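Local coordinates for aspartate-semialdehyde dehydrogenase 2 (Vibrio cholerae, PDB 2R00), which catalyses the NADPH-dependent reductive dephosphorylation of L-aspartyl-4-phosphate to L-aspartate-semialdehyde, a step towards lysine and methionine, at residues T18-L23 and L33-S38; I256-V261 and S305-W310. All coordinates share one frame; numbering follows the deposited sequence.

Interaction 1 (T18-L23 and L33-S38); sequences TMLEVL and LFLLAS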
ATOM      1  N   THR A  18     -12.112   9.152  24.589  1.00 29.05           N
ATOM      2  CA  THR A  18     -12.115   7.713  24.319  1.00 29.05           C
ATOM      3  C   THR A  18     -11.531   6.928  25.495  1.00 29.14           C
ATOM      4  O   THR A  18     -12.029   5.854  25.831  1.00 29.83           O
ATOM      5  CB  THR A  18     -11.400   7.371  22.985  1.00 28.84           C
ATOM      6  OG1 THR A  18     -11.953   8.169  21.930  1.00 27.85           O
ATOM      7  CG2 THR A  18     -11.578   5.897  22.632  1.00 29.05           C
ATOM      8  N   MET A  19     -10.490   7.468  26.131  1.00 29.07           N
ATOM      9  CA  MET A  19      -9.900   6.835  27.318  1.00 28.99           C
ATOM     10  C   MET A  19     -10.919   6.632  28.450  1.00 28.64           C
ATOM     11  O   MET A  19     -10.964   5.571  29.068  1.00 28.44           O
ATOM     12  CB  MET A  19      -8.679   7.616  27.811  1.00 28.40           C
ATOM     13  CG  MET A  19      -7.434   7.392  26.965  1.00 28.71           C
ATOM     14  SD  MET A  19      -6.129   8.536  27.412  1.00 29.99           S
ATOM     15  CE  MET A  19      -4.713   7.756  26.620  1.00 27.87           C
ATOM     16  N   LEU A  20     -11.726   7.654  28.717  1.00 28.73           N
ATOM     17  CA  LEU A  20     -12.805   7.541  29.698  1.00 28.84           C
ATOM     18  C   LEU A  20     -13.752   6.384  29.331  1.00 29.20           C
ATOM     19  O   LEU A  20     -14.049   5.536  30.177  1.00 28.74           O
ATOM     20  CB  LEU A  20     -13.554   8.882  29.828  1.00 29.01           C
ATOM     21  CG  LEU A  20     -14.802   9.016  30.716  1.00 28.58           C
ATOM     22  CD1 LEU A  20     -14.966  10.469  31.148  1.00 29.12           C
ATOM     23  CD2 LEU A  20     -16.049   8.566  29.975  1.00 27.73           C
ATOM     24  N   GLU A  21     -14.194   6.346  28.071  1.00 29.84           N
ATOM     25  CA  GLU A  21     -15.061   5.262  27.564  1.00 31.05           C
ATOM     26  C   GLU A  21     -14.458   3.872  27.718  1.00 30.89           C
ATOM     27  O   GLU A  21     -15.167   2.910  28.054  1.00 31.27           O
ATOM     28  CB  GLU A  21     -15.389   5.470  26.088  1.00 31.21           C
ATOM     29  CG  GLU A  21     -16.268   6.665  25.797  1.00 32.31           C
ATOM     30  CD  GLU A  21     -16.454   6.894  24.301  1.00 33.46           C
ATOM     31  OE1 GLU A  21     -16.716   8.049  23.913  1.00 37.49           O
ATOM     32  OE2 GLU A  21     -16.336   5.925  23.509  1.00 37.44           O
ATOM     33  N   VAL A  22     -13.157   3.762  27.454  1.00 30.27           N
ATOM     34  CA  VAL A  22     -12.467   2.481  27.548  1.00 30.02           C
ATOM     35  C   VAL A  22     -12.319   2.029  29.005  1.00 29.87           C
ATOM     36  O   VAL A  22     -12.536   0.868  29.302  1.00 29.61           O
ATOM     37  CB  VAL A  22     -11.107   2.476  26.781  1.00 30.02           C
ATOM     38  CG1 VAL A  22     -10.354   1.171  27.010  1.00 29.30           C
ATOM     39  CG2 VAL A  22     -11.338   2.702  25.280  1.00 29.41           C
ATOM     40  N   LEU A  23     -11.966   2.951  29.900  1.00 30.11           N
ATOM     41  CA  LEU A  23     -11.910   2.661  31.336  1.00 30.61           C
ATOM     42  C   LEU A  23     -13.247   2.128  31.858  1.00 31.25           C
ATOM     43  O   LEU A  23     -13.285   1.207  32.681  1.00 31.56           O
ATOM     44  CB  LEU A  23     -11.496   3.908  32.129  1.00 30.85           C
ATOM     45  CG  LEU A  23     -10.017   4.335  32.085  1.00 30.79           C
ATOM     46  CD1 LEU A  23      -9.830   5.741  32.676  1.00 30.70           C
ATOM     47  CD2 LEU A  23      -9.124   3.326  32.790  1.00 29.58           C
ATOM     48  N   LEU A  33     -12.086   9.303  39.511  1.00 34.39           N
ATOM     49  CA  LEU A  33     -11.565   9.726  38.216  1.00 33.75           C
ATOM     50  C   LEU A  33     -11.465  11.240  38.182  1.00 33.31           C
ATOM     51  O   LEU A  33     -12.415  11.930  38.560  1.00 33.31           O
ATOM     52  CB  LEU A  33     -12.464   9.227  37.073  1.00 33.71           C
ATOM     53  CG  LEU A  33     -12.043   9.593  35.643  1.00 33.53           C
ATOM     54  CD1 LEU A  33     -10.754   8.869  35.244  1.00 33.50           C
ATOM     55  CD2 LEU A  33     -13.150   9.282  34.657  1.00 33.59           C
ATOM     56  N   PHE A  34     -10.311  11.748  37.742  1.00 32.61           N
ATOM     57  CA  PHE A  34     -10.108  13.185  37.559  1.00 32.09           C
ATOM     58  C   PHE A  34      -9.874  13.504  36.083  1.00 31.84           C
ATOM     59  O   PHE A  34      -9.140  12.794  35.386  1.00 31.57           O
ATOM     60  CB  PHE A  34      -8.937  13.695  38.412  1.00 32.06           C
ATOM     61  CG  PHE A  34      -9.103  13.446  39.888  1.00 32.33           C
ATOM     62  CD1 PHE A  34      -8.684  12.250  40.458  1.00 32.98           C
ATOM     63  CD2 PHE A  34      -9.678  14.412  40.709  1.00 32.50           C
ATOM     64  CE1 PHE A  34      -8.833  12.009  41.831  1.00 33.63           C
ATOM     65  CE2 PHE A  34      -9.829  14.181  42.077  1.00 33.10           C
ATOM     66  CZ  PHE A  34      -9.409  12.978  42.635  1.00 33.15           C
ATOM     67  N   LEU A  35     -10.515  14.561  35.608  1.00 31.10           N
ATOM     68  CA  LEU A  35     -10.371  14.973  34.226  1.00 31.20           C
ATOM     69  C   LEU A  35      -9.706  16.338  34.183  1.00 31.47           C
ATOM     70  O   LEU A  35     -10.190  17.296  34.795  1.00 31.71           O
ATOM     71  CB  LEU A  35     -11.729  14.985  33.516  1.00 31.01           C
ATOM     72  CG  LEU A  35     -12.502  13.662  33.524  1.00 30.96           C
ATOM     73  CD1 LEU A  35     -13.888  13.823  32.884  1.00 29.75           C
ATOM     74  CD2 LEU A  35     -11.712  12.540  32.839  1.00 30.15           C
ATOM     75  N   LEU A  36      -8.580  16.408  33.479  1.00 31.56           N
ATOM     76  CA  LEU A  36      -7.760  17.614  33.434  1.00 32.21           C
ATOM     77  C   LEU A  36      -7.650  18.149  32.016  1.00 33.31           C
ATOM     78  O   LEU A  36      -7.617  17.387  31.051  1.00 32.87           O
ATOM     79  CB  LEU A  36      -6.361  17.337  34.004  1.00 31.54           C
ATOM     80  CG  LEU A  36      -6.322  16.624  35.359  1.00 30.67           C
ATOM     81  CD1 LEU A  36      -4.953  16.043  35.670  1.00 28.69           C
ATOM     82  CD2 LEU A  36      -6.792  17.567  36.458  1.00 29.33           C
ATOM     83  N   ALA A  37      -7.623  19.472  31.908  1.00 34.98           N
ATOM     84  CA  ALA A  37      -7.397  20.163  30.643  1.00 36.98           C
ATOM     85  C   ALA A  37      -6.898  21.581  30.935  1.00 38.34           C
ATOM     86  O   ALA A  37      -6.534  21.890  32.070  1.00 38.46           O
ATOM     87  CB  ALA A  37      -8.674  20.194  29.811  1.00 36.62           C
ATOM     88  N   SER A  38      -6.874  22.429  29.911  1.00 40.08           N
ATOM     89  CA  SER A  38      -6.532  23.835  30.093  1.00 41.82           C
ATOM     90  C   SER A  38      -7.715  24.567  30.733  1.00 42.62           C
ATOM     91  O   SER A  38      -8.791  23.987  30.922  1.00 42.97           O
ATOM     92  CB  SER A  38      -6.147  24.485  28.759  1.00 41.76           C
ATOM     93  OG  SER A  38      -7.298  24.926  28.051  1.00 42.91           O
TER
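L20 reaches from helix 14-25 to two leucines of strand 30-37 with a single methyl group. Its CD1 lies 3.9 Å from L35 CD1 and 4.1 Å from L33 CD2, and the side chain runs at about a right angle to both of them, so methyl ends meet without the branches lying alongside one another. In L20, CG is anti to the backbone N (chi1 175°) and the CB-CG bond runs largely crosswise to the line to the strand; chi2 of 155° then turns CD1 towards it. L33 and L35 stand two residues apart on the same face of the strand. L33 divides its branches: while CD2 goes to L20, CD1 meets L23 CD1 at 4.2 Å in a more slanting approach. L35 reaches L20 through the end of its side chain. The contact belongs to a beta-alpha-beta unit of the Rossmann-type nucleotide-binding domain, in which strand 4-9 leads through helix 14-25 into strand 30-37. The axes of 18-23 and 33-37 run nearly antiparallel, at 170°, and approach to 11.3 Å. No hydrogen bond joins the segments, and the four leucines are buried. Y46 touches L20 and L35 from strand 45-48, and F48 of that strand packs on L23 and L33.

Interaction 2 (I256-V261 and S305-W310); sequences IDAEQV and SGINLW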
ATOM      1  N   ILE A 256       7.875 -20.275   6.950  1.00 36.18           N
ATOM      2  CA  ILE A 256       6.580 -20.529   7.587  1.00 36.49           C
ATOM      3  C   ILE A 256       5.438 -20.364   6.582  1.00 36.81           C
ATOM      4  O   ILE A 256       5.402 -19.391   5.825  1.00 36.60           O
ATOM      5  CB  ILE A 256       6.359 -19.650   8.852  1.00 36.36           C
ATOM      6  CG1 ILE A 256       5.135 -20.144   9.630  1.00 36.55           C
ATOM      7  CG2 ILE A 256       6.260 -18.153   8.491  1.00 35.84           C
ATOM      8  CD1 ILE A 256       4.978 -19.501  10.993  1.00 36.80           C
ATOM      9  N   ASP A 257       4.512 -21.318   6.582  1.00 37.33           N
ATOM     10  CA  ASP A 257       3.429 -21.327   5.608  1.00 38.04           C
ATOM     11  C   ASP A 257       2.355 -20.330   6.003  1.00 37.85           C
ATOM     12  O   ASP A 257       2.046 -20.187   7.190  1.00 38.03           O
ATOM     13  CB  ASP A 257       2.825 -22.731   5.476  1.00 38.75           C
ATOM     14  CG  ASP A 257       2.170 -22.960   4.123  1.00 41.00           C
ATOM     15  OD1 ASP A 257       1.121 -22.332   3.840  1.00 43.41           O
ATOM     16  OD2 ASP A 257       2.708 -23.778   3.339  1.00 43.75           O
ATOM     17  N   ALA A 258       1.795 -19.646   5.006  1.00 37.09           N
ATOM     18  CA  ALA A 258       0.698 -18.705   5.209  1.00 36.99           C
ATOM     19  C   ALA A 258      -0.428 -19.321   6.044  1.00 36.94           C
ATOM     20  O   ALA A 258      -1.008 -18.656   6.900  1.00 36.59           O
ATOM     21  CB  ALA A 258       0.164 -18.228   3.883  1.00 36.45           C
ATOM     22  N   GLU A 259      -0.720 -20.593   5.787  1.00 37.18           N
ATOM     23  CA  GLU A 259      -1.774 -21.318   6.500  1.00 37.80           C
ATOM     24  C   GLU A 259      -1.464 -21.424   7.983  1.00 37.22           C
ATOM     25  O   GLU A 259      -2.363 -21.330   8.807  1.00 37.00           O
ATOM     26  CB  GLU A 259      -1.965 -22.720   5.912  1.00 38.27           C
ATOM     27  CG  GLU A 259      -2.499 -22.742   4.493  1.00 41.19           C
ATOM     28  CD  GLU A 259      -3.941 -22.256   4.386  1.00 45.29           C
ATOM     29  OE1 GLU A 259      -4.682 -22.298   5.402  1.00 47.64           O
ATOM     30  OE2 GLU A 259      -4.336 -21.834   3.275  1.00 47.23           O
ATOM     31  N   GLN A 260      -0.187 -21.623   8.309  1.00 36.92           N
ATOM     32  CA  GLN A 260       0.240 -21.718   9.704  1.00 37.46           C
ATOM     33  C   GLN A 260       0.055 -20.370  10.399  1.00 36.71           C
ATOM     34  O   GLN A 260      -0.600 -20.292  11.447  1.00 36.72           O
ATOM     35  CB  GLN A 260       1.687 -22.214   9.813  1.00 37.24           C
ATOM     36  CG  GLN A 260       1.904 -23.606   9.201  1.00 39.18           C
ATOM     37  CD  GLN A 260       3.375 -24.000   9.073  1.00 39.40           C
ATOM     38  OE1 GLN A 260       4.175 -23.316   8.415  1.00 41.17           O
ATOM     39  NE2 GLN A 260       3.731 -25.131   9.683  1.00 42.01           N
ATOM     40  N   VAL A 261       0.581 -19.301   9.802  1.00 36.12           N
ATOM     41  CA  VAL A 261       0.412 -17.981  10.417  1.00 35.49           C
ATOM     42  C   VAL A 261      -1.061 -17.544  10.525  1.00 35.40           C
ATOM     43  O   VAL A 261      -1.437 -16.906  11.507  1.00 34.84           O
ATOM     44  CB  VAL A 261       1.413 -16.884   9.874  1.00 35.99           C
ATOM     45  CG1 VAL A 261       2.328 -17.431   8.799  1.00 34.97           C
ATOM     46  CG2 VAL A 261       0.705 -15.596   9.449  1.00 35.14           C
ATOM     47  N   SER A 305       9.933 -18.023   3.472  1.00 30.60           N
ATOM     48  CA  SER A 305      10.477 -17.140   4.506  1.00 30.59           C
ATOM     49  C   SER A 305      10.094 -15.668   4.232  1.00 29.92           C
ATOM     50  O   SER A 305      10.584 -14.737   4.886  1.00 30.22           O
ATOM     51  CB  SER A 305      11.986 -17.360   4.719  1.00 30.34           C
ATOM     52  OG  SER A 305      12.759 -16.908   3.622  1.00 33.37           O
ATOM     53  N   GLY A 306       9.200 -15.475   3.260  1.00 28.64           N
ATOM     54  CA  GLY A 306       8.550 -14.194   3.042  1.00 27.88           C
ATOM     55  C   GLY A 306       7.065 -14.308   3.325  1.00 27.85           C
ATOM     56  O   GLY A 306       6.370 -15.142   2.732  1.00 27.18           O
ATOM     57  N   ILE A 307       6.580 -13.478   4.245  1.00 27.79           N
ATOM     58  CA  ILE A 307       5.160 -13.455   4.609  1.00 27.68           C
ATOM     59  C   ILE A 307       4.592 -12.043   4.430  1.00 27.09           C
ATOM     60  O   ILE A 307       5.247 -11.044   4.770  1.00 27.22           O
ATOM     61  CB  ILE A 307       4.927 -14.018   6.054  1.00 27.97           C
ATOM     62  CG1 ILE A 307       4.678 -15.529   6.007  1.00 29.80           C
ATOM     63  CG2 ILE A 307       3.742 -13.350   6.762  1.00 28.43           C
ATOM     64  CD1 ILE A 307       3.209 -15.906   5.649  1.00 32.49           C
ATOM     65  N   ASN A 308       3.383 -11.985   3.874  1.00 26.08           N
ATOM     66  CA  ASN A 308       2.680 -10.743   3.584  1.00 25.33           C
ATOM     67  C   ASN A 308       1.329 -10.729   4.291  1.00 24.76           C
ATOM     68  O   ASN A 308       0.656 -11.751   4.363  1.00 24.26           O
ATOM     69  CB  ASN A 308       2.441 -10.602   2.077  1.00 25.43           C
ATOM     70  CG  ASN A 308       3.725 -10.557   1.287  1.00 26.06           C
ATOM     71  OD1 ASN A 308       4.362  -9.507   1.182  1.00 26.45           O
ATOM     72  ND2 ASN A 308       4.115 -11.696   0.725  1.00 26.51           N
ATOM     73  N   LEU A 309       0.946  -9.563   4.799  1.00 24.17           N
ATOM     74  CA  LEU A 309      -0.355  -9.366   5.431  1.00 24.18           C
ATOM     75  C   LEU A 309      -0.680  -7.881   5.442  1.00 23.79           C
ATOM     76  O   LEU A 309       0.221  -7.047   5.349  1.00 23.70           O
ATOM     77  CB  LEU A 309      -0.373  -9.919   6.866  1.00 24.37           C
ATOM     78  CG  LEU A 309       0.607  -9.307   7.884  1.00 26.22           C
ATOM     79  CD1 LEU A 309       0.029  -9.352   9.273  1.00 28.64           C
ATOM     80  CD2 LEU A 309       1.954  -9.989   7.845  1.00 29.70           C
ATOM     81  N   TRP A 310      -1.967  -7.568   5.539  1.00 23.59           N
ATOM     82  CA  TRP A 310      -2.442  -6.209   5.749  1.00 23.79           C
ATOM     83  C   TRP A 310      -3.128  -6.122   7.098  1.00 24.13           C
ATOM     84  O   TRP A 310      -3.778  -7.068   7.538  1.00 23.55           O
ATOM     85  CB  TRP A 310      -3.419  -5.793   4.650  1.00 23.81           C
ATOM     86  CG  TRP A 310      -2.743  -5.426   3.349  1.00 23.05           C
ATOM     87  CD1 TRP A 310      -1.935  -6.228   2.588  1.00 23.18           C
ATOM     88  CD2 TRP A 310      -2.836  -4.176   2.654  1.00 23.28           C
ATOM     89  NE1 TRP A 310      -1.511  -5.548   1.468  1.00 23.35           N
ATOM     90  CE2 TRP A 310      -2.053  -4.289   1.480  1.00 22.88           C
ATOM     91  CE3 TRP A 310      -3.501  -2.967   2.911  1.00 23.06           C
ATOM     92  CZ2 TRP A 310      -1.921  -3.241   0.566  1.00 22.84           C
ATOM     93  CZ3 TRP A 310      -3.366  -1.930   2.009  1.00 23.46           C
ATOM     94  CH2 TRP A 310      -2.588  -2.072   0.844  1.00 23.50           C
TER
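I256 lies in the turn that leads into helix 258-267, beside the start of strand 306-313, and its CA is 6.0 Å from that of S305. Further along, the CA atoms of A258 and I307 are 6.9 Å apart. No hydrogen bond crosses directly between the segments, but N299 of the neighbouring strand links them: its ND2 donates to both I256 O and G306 O, while its OD1 accepts from A258 N. The helix start is secured by a capping box. D257, the N-cap residue, takes the N-H of E259 on the anti lone pair of OD1, in a nearly straight bond (169°). In return, Q260 OE1 accepts from D257 N at 2.7 Å, with the donor in the plane of the amide carbonyl. This capped end rests on the mixed sheet of the C-terminal dimerization domain, where strand 306-313 runs between strands 244-252 and 292-300. I307 is the side chain that leaves the sheet to meet it. Its CD1 comes to 3.6 Å from V261 CG1, and the two side chains lie antiparallel with their ends overlapping. The same methyl sits against the helix backbone, 3.8 Å from A258 CA. Lower on I307, CG1 is 3.9 Å from I256 CG2, where the two isoleucines cross obliquely. I256 carries CG1 anti to its backbone N (chi1 -169°), which places CG2 between that N and the carbonyl carbon. From helix 131-147, I143 packs on both V261 and I307, and V147 on I256.

The two contacts lie in different domains, on opposite sides of the chain's centre, and do not touch: their centres are 39 Å apart and their nearest atoms about 21 Å. Interaction 1 belongs to the nucleotide-binding domain and is the nearer of the two to cofactor sites, since the side chain of L35 is about 7 Å from that of T12 and about 9 Å from that of S41, both predicted to bind NADP(+). Interaction 2 lies away from known and predicted catalytic and ligand-binding residues. Helix 131-147 that packs against it, however, begins at C131, the residue that forms the acyl-thioester intermediate, and strand 306-313 of interaction 2 meets the second subunit through N308 and W310.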